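Local coordinates for protein bacterial leucyl aminopeptidase (Legionella pneumophila, PDB 6ESL) that probably removes N-terminal residues such as leucine from peptides as a secreted zinc aminopeptidase of family M28, and is classed as a virulence factor, at residues B[20-25]-B[74-79]; B[26-31]-B[41-46]; B[113-118]-B[387-392]; B[200-205]-B[244-249]. All blocks are in the same frame, centred on the assembly; numbering follows the deposited sequence.

Contact 1: B[20-25]-B[74-79]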
# COMPACT_ATOMS: atom_id res chain seq x y z
N VAL B 20 -11.03 16.70 36.27
CA VAL B 20 -11.83 16.83 35.02
C VAL B 20 -12.10 15.48 34.39
O VAL B 20 -11.45 14.49 34.74
CB VAL B 20 -11.22 17.81 33.95
CG1 VAL B 20 -11.20 19.22 34.49
CG2 VAL B 20 -9.83 17.48 33.48
N HIS B 21 -13.12 15.48 33.52
CA HIS B 21 -13.38 14.26 32.82
C HIS B 21 -12.90 14.47 31.41
O HIS B 21 -12.99 15.55 30.89
CB HIS B 21 -14.91 13.92 32.68
CG HIS B 21 -15.63 13.69 33.97
ND1 HIS B 21 -17.02 13.67 34.08
CD2 HIS B 21 -15.16 13.38 35.20
CE1 HIS B 21 -17.36 13.39 35.32
NE2 HIS B 21 -16.25 13.17 36.01
N GLU B 22 -12.67 13.37 30.72
CA GLU B 22 -12.29 13.31 29.33
C GLU B 22 -13.08 12.23 28.60
O GLU B 22 -13.56 11.28 29.19
CB GLU B 22 -10.77 13.07 29.17
CG GLU B 22 -9.89 14.04 29.96
CD GLU B 22 -8.40 13.98 29.63
OE1 GLU B 22 -7.68 13.53 30.51
OE2 GLU B 22 -8.01 14.49 28.59
N GLN B 23 -13.30 12.45 27.35
CA GLN B 23 -13.94 11.52 26.50
C GLN B 23 -12.92 10.90 25.53
O GLN B 23 -12.17 11.60 24.76
CB GLN B 23 -15.08 12.14 25.73
CG GLN B 23 -16.13 12.76 26.73
CD GLN B 23 -15.69 14.11 27.34
OE1 GLN B 23 -15.22 14.97 26.56
NE2 GLN B 23 -15.71 14.24 28.59
N LEU B 24 -12.99 9.57 25.53
CA LEU B 24 -12.08 8.71 24.69
C LEU B 24 -12.87 7.85 23.75
O LEU B 24 -13.88 7.25 24.20
CB LEU B 24 -11.28 7.85 25.61
CG LEU B 24 -10.55 8.55 26.73
CD1 LEU B 24 -9.79 7.56 27.56
CD2 LEU B 24 -9.64 9.62 26.14
N GLN B 25 -12.42 7.78 22.51
CA GLN B 25 -12.92 6.84 21.52
C GLN B 25 -12.04 5.59 21.60
O GLN B 25 -10.82 5.71 21.43
CB GLN B 25 -12.99 7.35 20.13
CG GLN B 25 -13.70 6.42 19.17
CD GLN B 25 -14.05 7.08 17.81
OE1 GLN B 25 -14.02 6.42 16.76
NE2 GLN B 25 -14.31 8.38 17.83
N ASN B 74 -8.37 10.66 22.12
CA ASN B 74 -9.01 11.65 23.00
C ASN B 74 -9.90 12.53 22.16
O ASN B 74 -9.44 13.23 21.27
CB ASN B 74 -7.96 12.46 23.75
CG ASN B 74 -8.49 13.14 24.95
OD1 ASN B 74 -9.56 13.74 24.83
ND2 ASN B 74 -7.87 13.02 26.10
N VAL B 75 -11.22 12.43 22.37
CA VAL B 75 -12.20 13.22 21.54
C VAL B 75 -12.80 14.38 22.37
O VAL B 75 -13.78 14.98 21.96
CB VAL B 75 -13.28 12.32 20.89
CG1 VAL B 75 -12.64 11.37 19.91
CG2 VAL B 75 -14.16 11.61 21.96
N SER B 76 -12.28 14.68 23.53
CA SER B 76 -12.83 15.71 24.36
C SER B 76 -12.94 17.05 23.62
O SER B 76 -13.98 17.76 23.74
CB SER B 76 -11.99 15.94 25.57
OG SER B 76 -11.69 14.79 26.32
N HIS B 77 -11.90 17.41 22.87
CA HIS B 77 -11.89 18.68 22.14
C HIS B 77 -13.10 18.76 21.20
O HIS B 77 -13.70 19.81 21.05
CB HIS B 77 -10.56 18.94 21.36
CG HIS B 77 -10.46 20.32 20.75
ND1 HIS B 77 -10.79 21.49 21.43
CD2 HIS B 77 -10.06 20.73 19.51
CE1 HIS B 77 -10.62 22.54 20.64
NE2 HIS B 77 -10.17 22.10 19.47
N LYS B 78 -13.45 17.66 20.57
CA LYS B 78 -14.53 17.66 19.60
C LYS B 78 -15.91 17.60 20.22
O LYS B 78 -16.84 17.65 19.47
CB LYS B 78 -14.41 16.47 18.72
CG LYS B 78 -13.13 16.45 18.02
CD LYS B 78 -13.15 15.49 16.87
CE LYS B 78 -11.98 15.81 15.96
NZ LYS B 78 -11.90 14.74 14.97
N LEU B 79 -16.05 17.38 21.52
CA LEU B 79 -17.35 17.41 22.17
C LEU B 79 -17.47 18.71 22.98
O LEU B 79 -17.67 18.69 24.17
CB LEU B 79 -17.55 16.17 23.07
CG LEU B 79 -17.18 14.77 22.53
CD1 LEU B 79 -17.67 13.64 23.41
CD2 LEU B 79 -17.64 14.49 21.13
O HOH W 1 -15.23 17.55 26.27

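Contact 2: B[26-31]-B[41-46]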
# COMPACT_ATOMS: atom_id res chain seq x y z
N VAL B 26 -12.68 4.46 21.96
CA VAL B 26 -12.01 3.23 22.28
C VAL B 26 -12.51 2.09 21.36
O VAL B 26 -13.75 1.87 21.23
CB VAL B 26 -12.24 2.93 23.74
CG1 VAL B 26 -11.41 1.76 24.23
CG2 VAL B 26 -11.83 4.11 24.62
N PRO B 27 -11.59 1.33 20.76
CA PRO B 27 -12.03 0.08 20.06
C PRO B 27 -12.74 -0.89 20.96
O PRO B 27 -12.43 -1.03 22.18
CB PRO B 27 -10.68 -0.56 19.60
CG PRO B 27 -9.67 0.53 19.77
CD PRO B 27 -10.12 1.45 20.83
N GLN B 28 -13.75 -1.58 20.40
CA GLN B 28 -14.50 -2.62 21.22
C GLN B 28 -13.60 -3.60 21.99
O GLN B 28 -13.87 -3.89 23.17
CB GLN B 28 -15.54 -3.40 20.38
CG GLN B 28 -16.73 -2.56 19.96
CD GLN B 28 -17.77 -2.24 21.05
OE1 GLN B 28 -17.61 -2.61 22.24
NE2 GLN B 28 -18.82 -1.53 20.65
N CYS B 29 -12.53 -4.03 21.33
CA CYS B 29 -11.66 -5.04 21.92
C CYS B 29 -11.04 -4.53 23.19
O CYS B 29 -10.98 -5.23 24.14
CB CYS B 29 -10.56 -5.45 20.95
SG CYS B 29 -9.45 -4.13 20.31
N LEU B 30 -10.61 -3.26 23.20
CA LEU B 30 -10.10 -2.64 24.45
C LEU B 30 -11.20 -2.27 25.43
O LEU B 30 -11.06 -2.47 26.67
CB LEU B 30 -9.29 -1.39 24.04
CG LEU B 30 -8.64 -0.59 25.19
CD1 LEU B 30 -7.78 -1.42 26.16
CD2 LEU B 30 -7.82 0.46 24.55
N ALA B 31 -12.29 -1.73 24.91
CA ALA B 31 -13.44 -1.34 25.77
C ALA B 31 -13.91 -2.50 26.62
O ALA B 31 -14.24 -2.30 27.79
CB ALA B 31 -14.60 -0.81 24.92
N LEU B 41 -21.00 6.86 26.24
CA LEU B 41 -21.71 8.00 25.67
C LEU B 41 -22.32 7.63 24.33
O LEU B 41 -23.31 8.25 23.90
CB LEU B 41 -20.77 9.22 25.48
CG LEU B 41 -20.21 9.79 26.80
CD1 LEU B 41 -19.26 10.90 26.44
CD2 LEU B 41 -21.24 10.27 27.79
N ALA B 42 -21.70 6.70 23.63
CA ALA B 42 -22.15 6.27 22.35
C ALA B 42 -21.38 5.01 21.99
O ALA B 42 -20.31 4.78 22.52
CB ALA B 42 -21.84 7.35 21.29
N GLU B 43 -21.95 4.20 21.12
CA GLU B 43 -21.28 3.04 20.62
C GLU B 43 -21.82 2.51 19.35
O GLU B 43 -22.96 2.70 19.01
CB GLU B 43 -21.11 1.94 21.65
CG GLU B 43 -22.34 1.21 22.08
CD GLU B 43 -21.98 0.03 22.96
OE1 GLU B 43 -21.46 -0.98 22.43
OE2 GLU B 43 -22.20 0.13 24.16
N ASN B 44 -20.96 1.84 18.64
CA ASN B 44 -21.30 1.20 17.40
C ASN B 44 -20.62 -0.13 17.33
O ASN B 44 -20.07 -0.60 18.29
CB ASN B 44 -21.13 2.10 16.18
CG ASN B 44 -19.70 2.44 15.87
OD1 ASN B 44 -18.79 1.86 16.40
ND2 ASN B 44 -19.51 3.39 14.99
N LYS B 45 -20.65 -0.76 16.19
CA LYS B 45 -20.06 -2.06 16.05
C LYS B 45 -18.58 -2.11 16.39
O LYS B 45 -18.13 -3.06 16.96
CB LYS B 45 -20.29 -2.55 14.63
CG LYS B 45 -21.72 -2.82 14.26
CD LYS B 45 -21.87 -3.28 12.82
CE LYS B 45 -23.32 -3.59 12.44
NZ LYS B 45 -23.53 -4.01 11.04
N GLU B 46 -17.82 -1.10 16.01
CA GLU B 46 -16.40 -1.09 16.27
C GLU B 46 -15.83 -0.30 17.45
O GLU B 46 -14.75 -0.56 17.90
CB GLU B 46 -15.74 -0.56 15.02
CG GLU B 46 -15.89 -1.45 13.82
CD GLU B 46 -15.34 -2.85 14.04
OE1 GLU B 46 -14.29 -3.00 14.67
OE2 GLU B 46 -15.97 -3.82 13.59

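Contact 3: B[113-118]-B[387-392]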
# COMPACT_ATOMS: atom_id res chain seq x y z
N TYR B 113 1.04 -12.36 5.93
CA TYR B 113 1.68 -13.03 4.83
C TYR B 113 3.15 -13.01 5.23
O TYR B 113 3.69 -11.97 5.50
CB TYR B 113 1.45 -12.29 3.50
CG TYR B 113 0.02 -12.15 3.05
CD1 TYR B 113 -0.72 -13.24 2.66
CD2 TYR B 113 -0.59 -10.93 2.98
CE1 TYR B 113 -2.03 -13.11 2.26
CE2 TYR B 113 -1.89 -10.78 2.58
CZ TYR B 113 -2.61 -11.88 2.22
OH TYR B 113 -3.90 -11.74 1.83
N GLU B 114 3.80 -14.16 5.23
CA GLU B 114 5.20 -14.20 5.64
C GLU B 114 5.96 -15.12 4.75
O GLU B 114 5.38 -15.93 4.06
CB GLU B 114 5.34 -14.72 7.09
CG GLU B 114 4.41 -14.04 8.10
CD GLU B 114 4.60 -14.56 9.54
OE1 GLU B 114 4.04 -15.61 9.95
OE2 GLU B 114 5.30 -13.85 10.27
N ILE B 115 7.25 -14.97 4.81
CA ILE B 115 8.21 -15.82 4.10
C ILE B 115 8.73 -16.87 5.10
O ILE B 115 9.39 -16.51 6.07
CB ILE B 115 9.41 -14.96 3.58
CG1 ILE B 115 8.85 -13.97 2.49
CG2 ILE B 115 10.59 -15.85 3.21
CD1 ILE B 115 9.71 -12.84 1.99
N LYS B 116 8.35 -18.12 4.88
CA LYS B 116 8.62 -19.24 5.78
C LYS B 116 8.92 -20.47 5.04
O LYS B 116 8.88 -21.52 5.63
CB LYS B 116 7.39 -19.62 6.57
CG LYS B 116 6.75 -18.54 7.40
CD LYS B 116 5.54 -19.15 8.07
CE LYS B 116 5.16 -18.44 9.36
NZ LYS B 116 4.84 -19.39 10.47
N HIS B 117 9.18 -20.41 3.74
CA HIS B 117 9.39 -21.64 2.96
C HIS B 117 10.54 -21.47 2.01
O HIS B 117 10.49 -21.92 0.87
CB HIS B 117 8.09 -22.06 2.24
CG HIS B 117 7.00 -22.43 3.19
ND1 HIS B 117 6.86 -23.69 3.70
CD2 HIS B 117 6.06 -21.68 3.80
CE1 HIS B 117 5.86 -23.73 4.55
NE2 HIS B 117 5.35 -22.53 4.63
N GLU B 118 11.60 -20.82 2.50
CA GLU B 118 12.81 -20.59 1.72
C GLU B 118 13.36 -21.75 0.99
O GLU B 118 13.62 -21.61 -0.20
CB GLU B 118 13.93 -20.02 2.58
CG GLU B 118 13.77 -18.53 2.68
CD GLU B 118 14.85 -17.86 3.44
OE1 GLU B 118 15.99 -17.91 2.92
OE2 GLU B 118 14.54 -17.30 4.52
N ALA B 387 2.87 -19.15 -5.03
CA ALA B 387 2.13 -20.41 -4.85
C ALA B 387 2.67 -21.19 -3.66
O ALA B 387 1.90 -21.51 -2.71
CB ALA B 387 2.23 -21.28 -6.10
N ILE B 388 3.96 -21.43 -3.66
CA ILE B 388 4.53 -22.31 -2.63
C ILE B 388 4.41 -21.66 -1.25
O ILE B 388 3.97 -22.31 -0.32
CB ILE B 388 5.97 -22.74 -2.98
CG1 ILE B 388 5.98 -23.68 -4.19
CG2 ILE B 388 6.65 -23.38 -1.78
CD1 ILE B 388 7.33 -23.87 -4.81
N GLU B 389 4.74 -20.38 -1.09
CA GLU B 389 4.60 -19.76 0.22
C GLU B 389 3.17 -19.79 0.74
O GLU B 389 2.96 -20.13 1.90
CB GLU B 389 5.07 -18.29 0.26
CG GLU B 389 6.59 -18.15 0.23
CD GLU B 389 7.25 -18.46 1.60
OE1 GLU B 389 6.49 -18.49 2.63
OE2 GLU B 389 8.51 -18.69 1.62
N LEU B 390 2.20 -19.38 -0.09
CA LEU B 390 0.86 -19.19 0.44
C LEU B 390 0.06 -20.51 0.54
O LEU B 390 -0.80 -20.66 1.42
CB LEU B 390 0.12 -18.15 -0.39
CG LEU B 390 0.76 -16.74 -0.35
CD1 LEU B 390 -0.02 -15.78 -1.20
CD2 LEU B 390 0.86 -16.20 1.05
N ALA B 391 0.35 -21.46 -0.34
CA ALA B 391 -0.37 -22.73 -0.37
C ALA B 391 0.17 -23.68 0.68
O ALA B 391 -0.50 -24.67 0.99
CB ALA B 391 -0.31 -23.37 -1.75
N SER B 392 1.36 -23.40 1.22
CA SER B 392 1.96 -24.21 2.29
C SER B 392 1.56 -23.73 3.66
O SER B 392 1.98 -24.33 4.61
CB SER B 392 3.49 -24.22 2.19
OG SER B 392 3.92 -24.63 0.92

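Contact 4: B[200-205]-B[244-249]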
# COMPACT_ATOMS: atom_id res chain seq x y z
N LYS B 200 -10.03 -28.68 0.96
CA LYS B 200 -11.19 -27.91 1.41
C LYS B 200 -10.70 -26.74 2.22
O LYS B 200 -10.81 -26.71 3.44
CB LYS B 200 -12.13 -28.81 2.26
CG LYS B 200 -12.82 -29.92 1.51
CD LYS B 200 -13.71 -30.76 2.41
CE LYS B 200 -14.41 -31.86 1.64
NZ LYS B 200 -15.25 -32.67 2.57
N ALA B 201 -10.14 -25.77 1.53
CA ALA B 201 -9.54 -24.64 2.17
C ALA B 201 -9.53 -23.47 1.17
O ALA B 201 -9.58 -23.69 -0.05
CB ALA B 201 -8.16 -24.98 2.67
N PRO B 202 -9.53 -22.25 1.66
CA PRO B 202 -9.48 -21.09 0.71
C PRO B 202 -8.28 -21.16 -0.23
O PRO B 202 -7.17 -21.45 0.21
CB PRO B 202 -9.49 -19.86 1.66
CG PRO B 202 -10.27 -20.37 2.88
CD PRO B 202 -9.78 -21.80 3.05
N ALA B 203 -8.53 -21.07 -1.53
CA ALA B 203 -7.51 -21.36 -2.55
C ALA B 203 -6.53 -20.20 -2.81
O ALA B 203 -6.81 -19.04 -2.45
CB ALA B 203 -8.17 -21.74 -3.85
N ILE B 204 -5.50 -20.52 -3.57
CA ILE B 204 -4.52 -19.57 -4.04
C ILE B 204 -4.69 -19.57 -5.55
O ILE B 204 -4.63 -20.59 -6.16
CB ILE B 204 -3.09 -20.02 -3.75
CG1 ILE B 204 -2.79 -20.02 -2.27
CG2 ILE B 204 -2.10 -19.15 -4.45
CD1 ILE B 204 -3.37 -18.86 -1.51
N VAL B 205 -4.87 -18.41 -6.15
CA VAL B 205 -5.09 -18.33 -7.58
C VAL B 205 -4.01 -17.54 -8.34
O VAL B 205 -3.65 -16.49 -7.92
CB VAL B 205 -6.44 -17.67 -7.86
CG1 VAL B 205 -6.68 -17.52 -9.33
CG2 VAL B 205 -7.58 -18.33 -7.14
N PHE B 244 0.19 -29.62 -0.60
CA PHE B 244 0.03 -28.29 -0.05
C PHE B 244 -1.15 -28.29 0.89
O PHE B 244 -1.95 -29.22 0.83
CB PHE B 244 -0.10 -27.29 -1.21
CG PHE B 244 1.17 -27.19 -2.04
CD1 PHE B 244 2.29 -26.54 -1.53
CD2 PHE B 244 1.23 -27.74 -3.29
CE1 PHE B 244 3.46 -26.43 -2.28
CE2 PHE B 244 2.39 -27.64 -4.05
CZ PHE B 244 3.51 -26.98 -3.54
N LYS B 245 -1.23 -27.31 1.78
CA LYS B 245 -2.39 -27.11 2.64
C LYS B 245 -3.60 -26.43 1.98
O LYS B 245 -4.61 -26.24 2.65
CB LYS B 245 -1.99 -26.30 3.86
CG LYS B 245 -1.07 -27.08 4.78
CD LYS B 245 -0.59 -26.16 5.90
CE LYS B 245 -1.72 -25.71 6.81
NZ LYS B 245 -1.08 -24.92 7.92
N ARG B 246 -3.48 -26.00 0.71
CA ARG B 246 -4.55 -25.26 -0.00
C ARG B 246 -4.55 -25.68 -1.45
O ARG B 246 -3.49 -26.01 -1.99
CB ARG B 246 -4.37 -23.70 0.08
CG ARG B 246 -4.32 -23.12 1.47
CD ARG B 246 -3.94 -21.68 1.42
NE ARG B 246 -3.98 -21.12 2.77
CZ ARG B 246 -5.09 -20.78 3.44
NH1 ARG B 246 -6.31 -20.96 2.95
NH2 ARG B 246 -5.02 -20.30 4.65
N PRO B 247 -5.73 -25.68 -2.10
CA PRO B 247 -5.70 -25.87 -3.56
C PRO B 247 -5.03 -24.64 -4.24
O PRO B 247 -5.13 -23.49 -3.74
CB PRO B 247 -7.16 -25.96 -3.93
CG PRO B 247 -7.89 -25.27 -2.84
CD PRO B 247 -7.06 -25.28 -1.61
N ILE B 248 -4.37 -24.92 -5.36
CA ILE B 248 -3.70 -23.93 -6.16
C ILE B 248 -4.38 -23.85 -7.54
O ILE B 248 -4.32 -24.82 -8.32
CB ILE B 248 -2.21 -24.26 -6.33
CG1 ILE B 248 -1.49 -24.18 -4.98
CG2 ILE B 248 -1.56 -23.30 -7.29
CD1 ILE B 248 -0.15 -24.92 -5.02
N TYR B 249 -4.91 -22.68 -7.89
CA TYR B 249 -5.49 -22.62 -9.23
C TYR B 249 -4.57 -21.85 -10.19
O TYR B 249 -4.11 -20.78 -9.89
CB TYR B 249 -6.92 -22.02 -9.23
CG TYR B 249 -8.04 -22.82 -8.58
CD1 TYR B 249 -8.31 -22.69 -7.26
CD2 TYR B 249 -8.90 -23.64 -9.37
CE1 TYR B 249 -9.38 -23.40 -6.66
CE2 TYR B 249 -9.95 -24.35 -8.82
CZ TYR B 249 -10.20 -24.21 -7.46
OH TYR B 249 -11.26 -24.83 -6.88

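Contact 1: B[20-25]-B[74-79]
V75 N donates to Q23 O at 2.7 Å, beside the antiparallel, non-hydrogen-bonded pair L24 and N74, whose CA atoms are 4.6 Å apart. Within this chain, strand 73-74 is an outermost strand of a four-stranded sheet, lying beside strand 21-27, and N74 also makes backbone hydrogen bonds to the second subunit. After V75 the bonding to strand 21-27 passes to the hydroxyl of S76. The Q23 N-H, which the departing backbone no longer meets, is taken by S76 OG at 3.0 Å (157° at the hydrogen). S76 OG in turn gives its proton to N74 OD1 at 2.8 Å, in the carbonyl plane and on a lone pair, while S76 N bonds the same oxygen at 3.2 Å, closing an Asx turn. At the other branch of that amide, N74 ND2 reaches E22 OE2 at 2.9 Å, meeting the carboxylate from 57° above its plane. A water links Q23 OE1 to S76 O.

Apolar contact is lighter. L79 CD1 rests on Q23 CG at 3.8 Å, where the bend of Q23 at chi2 (77°) turns its amide back over S76, with NE2 held by D51. V75 CG2 packs on Q23 CB.

E22 OE1 forms a salt bridge with R258 of the second subunit and OE2 a hydrogen bond with its Y186 OH, and N74 ND2 also bonds R258 O there. The E22–N74 bond therefore lies at the subunit interface itself, and the arginine would probably stabilise the buried glutamate as a carboxylate.

Contact 2: B[26-31]-B[41-46]
A single side-chain nitrogen, Q28 NE2, makes two hydrogen bonds at the end of strand 39-43, one to the carboxylate of E43 and one to the backbone oxygen of N44 just beyond it. N44 O receives it at 2.8 Å, with a C=O...donor angle of 176° that puts the nitrogen almost straight out from the carbonyl. E43 OE1 receives it at 3.2 Å, met from 37° above the carboxylate plane. Both acceptors lie close to the amide plane of Q28, as expected if each uses its own N-H. The reach depends on the bend of Q28 at chi2 (-75°), which carries the amide across the turn after CG has passed K45 O at 3.3 Å.

The backbone adds a third bond from the same residue: Q28 N donates to E46 O at 2.9 Å. This is the first residue of helix 28-31, directly after the N-cap position P27, whose CA also approaches E46 O at 3.5 Å in a CA-H...O contact. Next along the helix, C29 is fixed by its disulfide to C69.

The contact is therefore almost wholly polar: one glutamine gives three N-H bonds to 43-46, tying the turn between strands 39-43 and 47-53 to the start of a short helix.

Contact 3: B[113-118]-B[387-392]
The last turn of helix 373-391 lies beside an irregular run of chain, 113-118, whose backbone comes closest at H117 and E389, with CA atoms 5.8 Å apart, and stands farther off at Y113 and L390, at 7.6 Å. E389 carries the contact. Its carboxylate receives two successive backbone N-H groups: OE1 takes K116 N at 2.9 Å, nearly straight at the hydrogen (167°), and OE2 takes H117 N at 2.8 Å. Both are met on the syn side of the carboxylate, so the two oxygens form a fork that fixes the rotation of the group. The bend at chi2 (-77°) folds the chain up from the helix to reach them. Y319 adds its hydroxyl to OE2.

The H117 ring lies beside this fork. E389 OE1 sits at the ring edge, in its plane, 3.4 Å from CD2, and S392 CB covers one face in a CH-pi contact, 3.6 Å from the ring centroid and 19° off the normal. H117 NE2 bonds E393, the last residue of the chain. S392, just past the helix end, turns its OG back to donate to I388 O at 2.6 Å. At the far end Y113 CD1 touches L390 CD2 at 3.7 Å, the apolar part of the contact.

The buried carboxylate also has E114 O, a second acceptor, close to OE1. Two backbone N-H groups and a tyrosine hydroxyl would probably help to offset a negative charge on E389 in this setting.

Contact 4: B[200-205]-B[244-249]
Strands 203-209 and 248-253, joined through helix 220-239, form a beta-alpha-beta unit within the mixed eight-stranded sheet of the M28 peptidase domain, and this contact is where the two parallel strands begin. The directions of the touching parts differ by 37°. I204 pairs with I248 and V205 with Y249 as parallel bridges. I204 takes both strand bonds: its N donates to P247 O at 3.0 Å, and its O accepts from Y249 N at 2.7 Å, 170° at the hydrogen. Bonding to residues on both sides of I248 is the regular parallel pattern, and CA-H...O contacts such as I248 CA to I204 O lie alongside it.

The side chains alternate between the two faces. I204 and I248 share one, where I204 also meets F386 and L390 of helix 373-391. V205 and Y249 share the other, and there A203 CB fits against the edge of the Y249 ring, in its plane, 3.5 Å from CE1, while F270 meets this ring edge-to-face. The proline ring of P247 lies against A203, CG to CB 3.7 Å.

Ahead of the strands the chains are bridged by R246. Its chain is extended from CG to NE, running past P202 O, and NE forms a salt bridge with the C-terminal carboxylate of E393. The guanidinium presents its edge to the same carbonyl: NH1 donates to P202 O at 2.9 Å, with that oxygen 11° out of the guanidinium plane.

Contacts 1 and 2 belong to the small antiparallel sheet and share strand 21-27, touching where Q23 CG meets L41 CD1. Contacts 3 and 4 lie in the peptidase part, their centres about 12 Å apart, and meet where the end of helix 373-391 passes F244, K245 and R246; E393 bonds both H117 and R246. The two pairs have centres at least about 35 Å apart. Contacts 1 and 4 are buried, the first partly by the second subunit; contacts 2 and 3 are partly exposed. Contact 4 relies on strand pairing and apolar faces, contact 1 mixes one backbone bond with a side-chain network reaching the second subunit, and in contacts 2 and 3 one polar residue, Q28 or E389, grips mainly backbone.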